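Local coordinates for protein SSD1 (Saccharomyces cerevisiae S288C, PDB 7AM1), which binds the untranslated regions of messenger RNAs and represses their translation, as a non-enzymatic member of the RNase II family, at residues N804-K809 against R894-M899; I755-H760 against L904-L909; V397-H402 against A662-Y667. One frame throughout, in Å; residues are numbered along the deposited sequence.

Contact 1: N804-K809 against R894-M899; sequences NSIKNK and RAEVGM
Asn-808 spans the backbone of Ala-895 to Val-897 with its amide. From CB its CG sits between the backbone N and the carbonyl carbon (chi1 58°), which turns the amide toward the strand end. CG lies 3.5 Å from Arg-894 NH1. OD1 accepts from Val-897 N at 2.8 Å. ND2 donates to Ala-895 O at 2.9 Å, with the acceptor tilted out of the amide plane. Asn-723 of helix 689-725 donates to the same Ala-895 O. Asn-808 ND2 lies over one face of the Arg-894 guanidinium, the two planes 18° apart; with donors on both sides this is stacking contact only. The strand is the fourth of the five in the C-terminal OB-fold domain, and the loop 804-809 folds back on its end. Arg-894 holds Asn-808 O end-on: NH1 at 2.7 Å and NH2 at 2.9 Å reach it from opposite faces of the carbonyl plane. NH1 also makes a salt bridge with Glu-896 OE1 at 2.6 Å, from above the carboxylate plane; Arg-811 is a second partner of OE1. Ile-806 CD1 packs 3.3 Å from that OE1. Next along, Lys-807 N donates almost straight to Val-897 O at 2.9 Å.

Contact 2: I755-H760 against L904-L909; sequences IEKRVH and LTVRAL
His-760 carries the flat ring here, and its backbone N reaches Val-906 O through a water. Arg-758 CG sits 3.5 Å above one face of the imidazole of His-760, offset toward its rim. Both ring nitrogens are hydrogen-bonded, ND1 to Asp-154 and NE2 to Glu-185. Arg-758 NE makes a salt bridge with Asp-747.

The two strands run 49° apart. Two waters bridge their backbones. The first donates to Arg-758 O and accepts from Val-906 N at 2.9 Å. The second accepts from His-760 N at 2.9 Å and donates to Val-906 O at 2.8 Å. Ala-908 N, buried near Val-759 CG1, has no partner in the model.

Val-906 CG2 comes within 3.5 Å of Arg-758 O. It also meets Val-759 CG2 at 3.7 Å, the two side chains crossing at about a right angle. Lys-757 bends at chi2 (-77°) and again at chi4, which lays CE 3.7 Å from Leu-904 CB and brings NZ back to Glu-756 O at 2.8 Å. Ser-188 O and Glu-185 O also accept from this NZ. With an alanine here in place of Lys-757 the aliphatic chain and ammonium are gone, which is likely to leave a gap beside Leu-904 and the carbonyls of Glu-756, Ser-188 and Glu-185 without this donor.

In the five-stranded OB fold these are the third and fifth strands, the outermost of the sheet, and here water joins them where the barrel closes. Strand 745-750 pairs with 755-760 on its other edge. Strand 888-896 sends Ile-891 and Leu-893 against Val-906, and helix 689-725 packs on Leu-904 through His-715, Cys-719 and Ile-722.

Contact 3: V397-H402 against A662-Y667; sequences VDVTSH and APMRRY
Val-399 has CG1 anti to its backbone N (chi1 -180°). That puts CG2 on the side facing Pro-663 and Met-664. Met-664 curls at chi2 (-63°) and chi3 (-81°), which swings SD toward the same methyl. CG2 of Val-399 therefore meets two partners. It touches Met-664 SD at 3.5 Å and the Pro-663 ring at CG, also at 3.5 Å. The side chains pass one another at a slant. Pro-663 CG further packs against the Val-397 carbonyl, 3.5 Å from its O. Val-397 CG1 adds a looser touch on Met-664 SD at 4.5 Å. The two segments bury 179 Å² between them, and all four touching residues are buried.

The contact lies inside the RNB domain. The 662-667 loop leads into helix 668-681 and belongs to the sequence that typifies the RNase II family. The facing loop leaves strand 389-397 through an inverse gamma turn centred on Asp-398, followed by a 3-10 turn over 399-402. Ser-401 OG donates to Asp-398 O at 2.6 Å, in the carbonyl plane, and so ties the turn together. His-402 N donates to Val-399 O at 2.9 Å, a bond that closes the 3-10 turn carrying the Val-399 side chain. Asp-398 OD2 forms a salt bridge with Arg-355.

The other loop is braced from within. Ala-662 O accepts from Arg-665 N at 3.2 Å and from Arg-666 N at 3.0 Å. Glu-377 accepts from Met-664 N, and His-670 donates to Pro-663 O. Helix 432-438 places Asn-435 and Leu-438 against the Met-664 side chain.

Overall arrangement
Contacts 1 and 2 both reach one OB-fold sheet, their centres about 15 Å apart. Strands 888-896 and 903-908 are neighbours in it and consecutive in the chain. They join the two contacts: Glu-896 OE2 lies 2.8 Å from Thr-905 OG1, and Arg-894 O lies 2.8 Å from Thr-905 N, both probable hydrogen bonds. Along the chain contact 1 is nested inside the loop closed by contact 2. Contact 3 lies in the RNB domain on the opposite side of the chain's centre. Its centre is about 44 Å from that of contact 1 and 43 Å from that of contact 2, with nearest atoms about 22 Å from contact 2. Ssd1 is a pseudonuclease, so no catalytic site links them.

Contact 1: N804-K809 against R894-M899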
loop_
_atom_site.group_PDB
_atom_site.type_symbol
_atom_site.label_atom_id
_atom_site.label_comp_id
_atom_site.label_asym_id
_atom_site.label_seq_id
_atom_site.Cartn_x
_atom_site.Cartn_y
_atom_site.Cartn_z
ATOM N N ASN A 804 15.880 0.388 25.478
ATOM C CA ASN A 804 17.320 0.445 25.691
ATOM C C ASN A 804 18.069 0.717 24.395
ATOM O O ASN A 804 19.171 1.275 24.419
ATOM C CB ASN A 804 17.796 -0.870 26.309
ATOM C CG ASN A 804 19.014 -0.698 27.186
ATOM O OD1 ASN A 804 19.070 0.203 28.025
ATOM N ND2 ASN A 804 20.002 -1.568 27.002
ATOM N N SER A 805 17.488 0.341 23.262
ATOM C CA SER A 805 18.092 0.549 21.952
ATOM C C SER A 805 17.621 1.830 21.275
ATOM O O SER A 805 18.015 2.092 20.133
ATOM C CB SER A 805 17.798 -0.655 21.051
ATOM O OG SER A 805 16.412 -0.757 20.785
ATOM N N ILE A 806 16.799 2.638 21.945
ATOM C CA ILE A 806 16.359 3.897 21.360
ATOM C C ILE A 806 17.513 4.884 21.358
ATOM O O ILE A 806 18.135 5.143 22.397
ATOM C CB ILE A 806 15.163 4.469 22.141
ATOM C CG1 ILE A 806 13.931 3.585 21.961
ATOM C CG2 ILE A 806 14.900 5.914 21.732
ATOM C CD1 ILE A 806 12.756 4.033 22.814
ATOM N N LYS A 807 17.823 5.421 20.179
ATOM C CA LYS A 807 18.909 6.383 20.044
ATOM C C LYS A 807 18.454 7.804 20.362
ATOM O O LYS A 807 19.270 8.631 20.785
ATOM C CB LYS A 807 19.502 6.287 18.638
ATOM C CG LYS A 807 20.137 4.927 18.349
ATOM C CD LYS A 807 21.265 5.034 17.335
ATOM C CE LYS A 807 21.939 3.686 17.095
ATOM N NZ LYS A 807 21.071 2.736 16.332
ATOM N N ASN A 808 17.192 8.135 20.092
ATOM C CA ASN A 808 16.664 9.480 20.335
ATOM C C ASN A 808 15.852 9.454 21.628
ATOM O O ASN A 808 14.621 9.449 21.625
ATOM C CB ASN A 808 15.846 9.951 19.135
ATOM C CG ASN A 808 14.676 9.023 18.809
ATOM O OD1 ASN A 808 14.786 7.796 18.890
ATOM N ND2 ASN A 808 13.563 9.615 18.389
ATOM N N LYS A 809 16.563 9.477 22.755
ATOM C CA LYS A 809 15.926 9.249 24.047
ATOM C C LYS A 809 15.307 10.496 24.674
ATOM O O LYS A 809 14.487 10.361 25.587
ATOM C CB LYS A 809 16.944 8.681 25.046
ATOM C CG LYS A 809 17.461 7.286 24.714
ATOM C CD LYS A 809 18.059 6.622 25.944
ATOM C CE LYS A 809 18.455 5.178 25.663
ATOM N NZ LYS A 809 19.617 5.125 24.740
ATOM N N ARG A 894 5.760 10.440 18.081
ATOM C CA ARG A 894 7.195 10.260 17.976
ATOM C C ARG A 894 7.522 9.131 17.009
ATOM O O ARG A 894 6.728 8.212 16.806
ATOM C CB ARG A 894 7.808 9.925 19.332
ATOM C CG ARG A 894 8.776 10.930 19.829
ATOM C CD ARG A 894 9.205 10.534 21.221
ATOM N NE ARG A 894 10.107 9.389 21.202
ATOM C CZ ARG A 894 11.433 9.480 21.233
ATOM N NH1 ARG A 894 12.165 8.375 21.215
ATOM N NH2 ARG A 894 12.029 10.665 21.288
ATOM N N ALA A 895 8.730 9.196 16.450
ATOM C CA ALA A 895 9.355 8.091 15.729
ATOM C C ALA A 895 10.558 7.611 16.543
ATOM O O ALA A 895 11.543 8.343 16.687
ATOM C CB ALA A 895 9.777 8.514 14.321
ATOM N N GLU A 896 10.472 6.390 17.084
ATOM C CA GLU A 896 11.576 5.803 17.839
ATOM C C GLU A 896 12.660 5.367 16.858
ATOM O O GLU A 896 12.396 4.561 15.960
ATOM C CB GLU A 896 11.128 4.584 18.647
ATOM C CG GLU A 896 9.815 4.699 19.389
ATOM C CD GLU A 896 9.885 5.582 20.608
ATOM O OE1 GLU A 896 10.989 6.060 20.945
ATOM O OE2 GLU A 896 8.824 5.797 21.231
ATOM N N VAL A 897 13.868 5.891 17.018
ATOM C CA VAL A 897 14.978 5.563 16.131
ATOM C C VAL A 897 15.837 4.499 16.797
ATOM O O VAL A 897 16.086 4.553 18.008
ATOM C CB VAL A 897 15.808 6.821 15.811
ATOM C CG1 VAL A 897 17.036 6.460 14.989
ATOM C CG2 VAL A 897 14.946 7.845 15.089
ATOM N N GLY A 898 16.311 3.538 16.000
ATOM C CA GLY A 898 17.134 2.462 16.523
ATOM C C GLY A 898 17.159 1.198 15.682
ATOM O O GLY A 898 18.204 0.551 15.574
ATOM N N MET A 899 16.015 0.818 15.113
ATOM C CA MET A 899 15.910 -0.364 14.269
ATOM C C MET A 899 16.189 -0.019 12.806
ATOM O O MET A 899 16.309 1.148 12.426
ATOM C CB MET A 899 14.517 -0.990 14.403
ATOM C CG MET A 899 14.098 -1.190 15.845
ATOM S SD MET A 899 15.013 -2.500 16.673
ATOM C CE MET A 899 14.341 -2.338 18.326
#

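Contact 2: I755-H760 against L904-L909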
loop_
_atom_site.group_PDB
_atom_site.type_symbol
_atom_site.label_atom_id
_atom_site.label_comp_id
_atom_site.label_asym_id
_atom_site.label_seq_id
_atom_site.Cartn_x
_atom_site.Cartn_y
_atom_site.Cartn_z
ATOM N N ILE A 755 -1.535 8.521 9.028
ATOM C CA ILE A 755 -1.112 7.394 9.844
ATOM C C ILE A 755 -2.214 7.026 10.826
ATOM O O ILE A 755 -3.072 7.837 11.185
ATOM C CB ILE A 755 0.208 7.666 10.605
ATOM C CG1 ILE A 755 0.054 8.861 11.555
ATOM C CG2 ILE A 755 1.351 7.862 9.617
ATOM C CD1 ILE A 755 1.297 9.143 12.397
ATOM N N GLU A 756 -2.174 5.768 11.245
ATOM C CA GLU A 756 -3.078 5.203 12.233
ATOM C C GLU A 756 -2.212 4.418 13.208
ATOM O O GLU A 756 -1.420 3.572 12.782
ATOM C CB GLU A 756 -4.122 4.296 11.574
ATOM C CG GLU A 756 -5.044 3.582 12.552
ATOM C CD GLU A 756 -5.702 2.345 11.961
ATOM O OE1 GLU A 756 -5.180 1.785 10.971
ATOM O OE2 GLU A 756 -6.756 1.937 12.491
ATOM N N LYS A 757 -2.332 4.720 14.498
ATOM C CA LYS A 757 -1.471 4.124 15.510
ATOM C C LYS A 757 -2.280 3.852 16.770
ATOM O O LYS A 757 -3.412 4.317 16.922
ATOM C CB LYS A 757 -0.270 5.026 15.821
ATOM C CG LYS A 757 0.698 5.175 14.660
ATOM C CD LYS A 757 1.581 3.949 14.514
ATOM C CE LYS A 757 2.078 3.773 13.084
ATOM N NZ LYS A 757 1.194 2.859 12.301
ATOM N N ARG A 758 -1.676 3.105 17.689
ATOM C CA ARG A 758 -2.371 2.591 18.861
ATOM C C ARG A 758 -1.751 3.128 20.143
ATOM O O ARG A 758 -0.542 2.993 20.361
ATOM C CB ARG A 758 -2.339 1.061 18.863
ATOM C CG ARG A 758 -2.962 0.417 20.091
ATOM C CD ARG A 758 -3.237 -1.055 19.842
ATOM N NE ARG A 758 -4.188 -1.219 18.744
ATOM C CZ ARG A 758 -4.350 -2.334 18.041
ATOM N NH1 ARG A 758 -3.621 -3.411 18.310
ATOM N NH2 ARG A 758 -5.245 -2.368 17.067
ATOM N N VAL A 759 -2.590 3.720 20.990
ATOM C CA VAL A 759 -2.199 4.127 22.333
ATOM C C VAL A 759 -2.375 2.935 23.264
ATOM O O VAL A 759 -3.455 2.332 23.319
ATOM C CB VAL A 759 -3.033 5.326 22.813
ATOM C CG1 VAL A 759 -2.669 5.682 24.253
ATOM C CG2 VAL A 759 -2.835 6.524 21.886
ATOM N N HIS A 760 -1.311 2.579 23.978
ATOM C CA HIS A 760 -1.323 1.447 24.895
ATOM C C HIS A 760 -1.391 1.933 26.338
ATOM O O HIS A 760 -0.597 2.786 26.751
ATOM C CB HIS A 760 -0.080 0.582 24.689
ATOM C CG HIS A 760 -0.021 -0.059 23.342
ATOM N ND1 HIS A 760 -0.664 -1.245 23.055
ATOM C CD2 HIS A 760 0.577 0.334 22.193
ATOM C CE1 HIS A 760 -0.450 -1.561 21.791
ATOM N NE2 HIS A 760 0.299 -0.621 21.246
ATOM N N LEU A 904 6.940 4.466 14.627
ATOM C CA LEU A 904 6.038 5.509 15.081
ATOM C C LEU A 904 5.316 5.037 16.331
ATOM O O LEU A 904 4.849 3.898 16.400
ATOM C CB LEU A 904 5.024 5.858 13.997
ATOM C CG LEU A 904 5.617 6.400 12.702
ATOM C CD1 LEU A 904 4.573 6.364 11.580
ATOM C CD2 LEU A 904 6.137 7.815 12.929
ATOM N N THR A 905 5.231 5.918 17.322
ATOM C CA THR A 905 4.555 5.604 18.567
ATOM C C THR A 905 3.724 6.808 18.982
ATOM O O THR A 905 4.077 7.956 18.695
ATOM C CB THR A 905 5.542 5.244 19.694
ATOM O OG1 THR A 905 6.420 6.352 19.937
ATOM C CG2 THR A 905 6.369 4.014 19.335
ATOM N N VAL A 906 2.623 6.535 19.671
ATOM C CA VAL A 906 1.715 7.578 20.124
ATOM C C VAL A 906 1.379 7.355 21.590
ATOM O O VAL A 906 1.328 6.219 22.074
ATOM C CB VAL A 906 0.415 7.625 19.287
ATOM C CG1 VAL A 906 0.707 8.127 17.895
ATOM C CG2 VAL A 906 -0.248 6.255 19.253
ATOM N N ARG A 907 1.153 8.461 22.295
ATOM C CA ARG A 907 0.716 8.455 23.681
ATOM C C ARG A 907 -0.338 9.533 23.875
ATOM O O ARG A 907 -0.269 10.599 23.255
ATOM C CB ARG A 907 1.888 8.688 24.641
ATOM C CG ARG A 907 2.959 7.619 24.575
ATOM C CD ARG A 907 4.259 8.096 25.187
ATOM N NE ARG A 907 4.962 6.994 25.834
ATOM C CZ ARG A 907 5.934 7.141 26.728
ATOM N NH1 ARG A 907 6.338 8.353 27.101
ATOM N NH2 ARG A 907 6.497 6.066 27.261
ATOM N N ALA A 908 -1.315 9.245 24.729
ATOM C CA ALA A 908 -2.277 10.261 25.128
ATOM C C ALA A 908 -1.628 11.248 26.085
ATOM O O ALA A 908 -0.862 10.867 26.975
ATOM C CB ALA A 908 -3.495 9.628 25.800
ATOM N N LEU A 909 -1.936 12.525 25.881
ATOM C CA LEU A 909 -1.574 13.565 26.831
ATOM C C LEU A 909 -2.314 13.323 28.139
ATOM O O LEU A 909 -3.506 13.003 28.141
ATOM C CB LEU A 909 -1.934 14.934 26.248
ATOM C CG LEU A 909 -1.540 16.195 27.019
ATOM C CD1 LEU A 909 -0.035 16.390 26.980
ATOM C CD2 LEU A 909 -2.256 17.427 26.470
HETATM O O HOH W 1 1.988 3.682 20.036
HETATM O O HOH W 2 1.282 3.872 23.596
#

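Contact 3: V397-H402 against A662-Y667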
loop_
_atom_site.group_PDB
_atom_site.type_symbol
_atom_site.label_atom_id
_atom_site.label_comp_id
_atom_site.label_asym_id
_atom_site.label_seq_id
_atom_site.Cartn_x
_atom_site.Cartn_y
_atom_site.Cartn_z
ATOM N N VAL A 397 1.070 5.631 -25.092
ATOM C CA VAL A 397 2.274 5.277 -25.836
ATOM C C VAL A 397 2.237 3.798 -26.203
ATOM O O VAL A 397 1.979 2.936 -25.356
ATOM C CB VAL A 397 3.532 5.620 -25.018
ATOM C CG1 VAL A 397 4.775 5.083 -25.716
ATOM C CG2 VAL A 397 3.640 7.118 -24.816
ATOM N N ASP A 398 2.509 3.503 -27.475
ATOM C CA ASP A 398 2.506 2.129 -27.982
ATOM C C ASP A 398 3.901 1.537 -27.782
ATOM O O ASP A 398 4.679 1.342 -28.717
ATOM C CB ASP A 398 2.073 2.105 -29.445
ATOM C CG ASP A 398 1.866 0.692 -29.986
ATOM O OD1 ASP A 398 2.217 -0.291 -29.295
ATOM O OD2 ASP A 398 1.336 0.569 -31.113
ATOM N N VAL A 399 4.203 1.259 -26.510
ATOM C CA VAL A 399 5.548 0.845 -26.125
ATOM C C VAL A 399 5.960 -0.411 -26.881
ATOM O O VAL A 399 7.088 -0.507 -27.379
ATOM C CB VAL A 399 5.633 0.626 -24.602
ATOM C CG1 VAL A 399 7.036 0.200 -24.206
ATOM C CG2 VAL A 399 5.242 1.879 -23.849
ATOM N N THR A 400 5.059 -1.397 -26.974
ATOM C CA THR A 400 5.445 -2.696 -27.515
ATOM C C THR A 400 5.727 -2.644 -29.012
ATOM O O THR A 400 6.392 -3.546 -29.531
ATOM C CB THR A 400 4.376 -3.758 -27.225
ATOM O OG1 THR A 400 3.154 -3.434 -27.893
ATOM C CG2 THR A 400 4.120 -3.874 -25.721
ATOM N N SER A 401 5.246 -1.619 -29.716
ATOM C CA SER A 401 5.650 -1.438 -31.103
ATOM C C SER A 401 7.126 -1.084 -31.232
ATOM O O SER A 401 7.643 -1.068 -32.353
ATOM C CB SER A 401 4.796 -0.357 -31.771
ATOM O OG SER A 401 5.133 0.933 -31.294
ATOM N N HIS A 402 7.808 -0.793 -30.123
ATOM C CA HIS A 402 9.237 -0.513 -30.127
ATOM C C HIS A 402 10.057 -1.640 -29.513
ATOM O O HIS A 402 11.264 -1.474 -29.311
ATOM C CB HIS A 402 9.530 0.788 -29.379
ATOM C CG HIS A 402 8.905 1.997 -29.997
ATOM N ND1 HIS A 402 7.648 2.445 -29.651
ATOM C CD2 HIS A 402 9.366 2.856 -30.936
ATOM C CE1 HIS A 402 7.363 3.530 -30.349
ATOM N NE2 HIS A 402 8.388 3.799 -31.139
ATOM N N ALA A 662 -0.604 2.383 -18.553
ATOM C CA ALA A 662 0.699 2.739 -17.980
ATOM C C ALA A 662 1.772 1.738 -18.395
ATOM O O ALA A 662 2.448 1.139 -17.554
ATOM C CB ALA A 662 0.600 2.844 -16.457
ATOM N N PRO A 663 1.986 1.568 -19.705
ATOM C CA PRO A 663 3.022 0.625 -20.164
ATOM C C PRO A 663 4.447 1.063 -19.863
ATOM O O PRO A 663 5.354 0.223 -19.922
ATOM C CB PRO A 663 2.774 0.552 -21.677
ATOM C CG PRO A 663 2.226 1.916 -22.004
ATOM C CD PRO A 663 1.321 2.241 -20.835
ATOM N N MET A 664 4.687 2.337 -19.552
ATOM C CA MET A 664 6.039 2.770 -19.222
ATOM C C MET A 664 6.462 2.371 -17.813
ATOM O O MET A 664 7.652 2.467 -17.498
ATOM C CB MET A 664 6.172 4.286 -19.377
ATOM C CG MET A 664 5.906 4.797 -20.786
ATOM S SD MET A 664 7.083 4.164 -21.999
ATOM C CE MET A 664 8.479 5.248 -21.733
ATOM N N ARG A 665 5.528 1.931 -16.960
ATOM C CA ARG A 665 5.865 1.548 -15.595
ATOM C C ARG A 665 5.294 0.208 -15.153
ATOM O O ARG A 665 5.662 -0.262 -14.070
ATOM C CB ARG A 665 5.401 2.628 -14.599
ATOM C CG ARG A 665 3.949 3.085 -14.754
ATOM C CD ARG A 665 3.600 4.118 -13.690
ATOM N NE ARG A 665 2.190 4.486 -13.680
ATOM C CZ ARG A 665 1.243 3.826 -13.016
ATOM N NH1 ARG A 665 1.540 2.734 -12.317
ATOM N NH2 ARG A 665 -0.014 4.253 -13.067
ATOM N N ARG A 666 4.431 -0.425 -15.947
ATOM C CA ARG A 666 3.852 -1.723 -15.624
ATOM C C ARG A 666 4.067 -2.682 -16.788
ATOM O O ARG A 666 3.679 -2.383 -17.923
ATOM C CB ARG A 666 2.355 -1.604 -15.330
ATOM C CG ARG A 666 1.999 -0.600 -14.256
ATOM C CD ARG A 666 0.527 -0.736 -13.862
ATOM N NE ARG A 666 -0.368 -0.497 -14.999
ATOM C CZ ARG A 666 -1.412 0.332 -14.993
ATOM N NH1 ARG A 666 -1.723 1.021 -13.901
ATOM N NH2 ARG A 666 -2.153 0.471 -16.086
ATOM N N TYR A 667 4.672 -3.839 -16.510
ATOM C CA TYR A 667 4.879 -4.806 -17.578
ATOM C C TYR A 667 3.593 -5.531 -17.959
ATOM O O TYR A 667 3.458 -5.971 -19.104
ATOM C CB TYR A 667 5.934 -5.846 -17.197
ATOM C CG TYR A 667 6.277 -6.734 -18.367
ATOM C CD1 TYR A 667 7.214 -6.334 -19.310
ATOM C CD2 TYR A 667 5.630 -7.948 -18.559
ATOM C CE1 TYR A 667 7.515 -7.129 -20.398
ATOM C CE2 TYR A 667 5.924 -8.749 -19.644
ATOM C CZ TYR A 667 6.866 -8.336 -20.559
ATOM O OH TYR A 667 7.160 -9.135 -21.637
#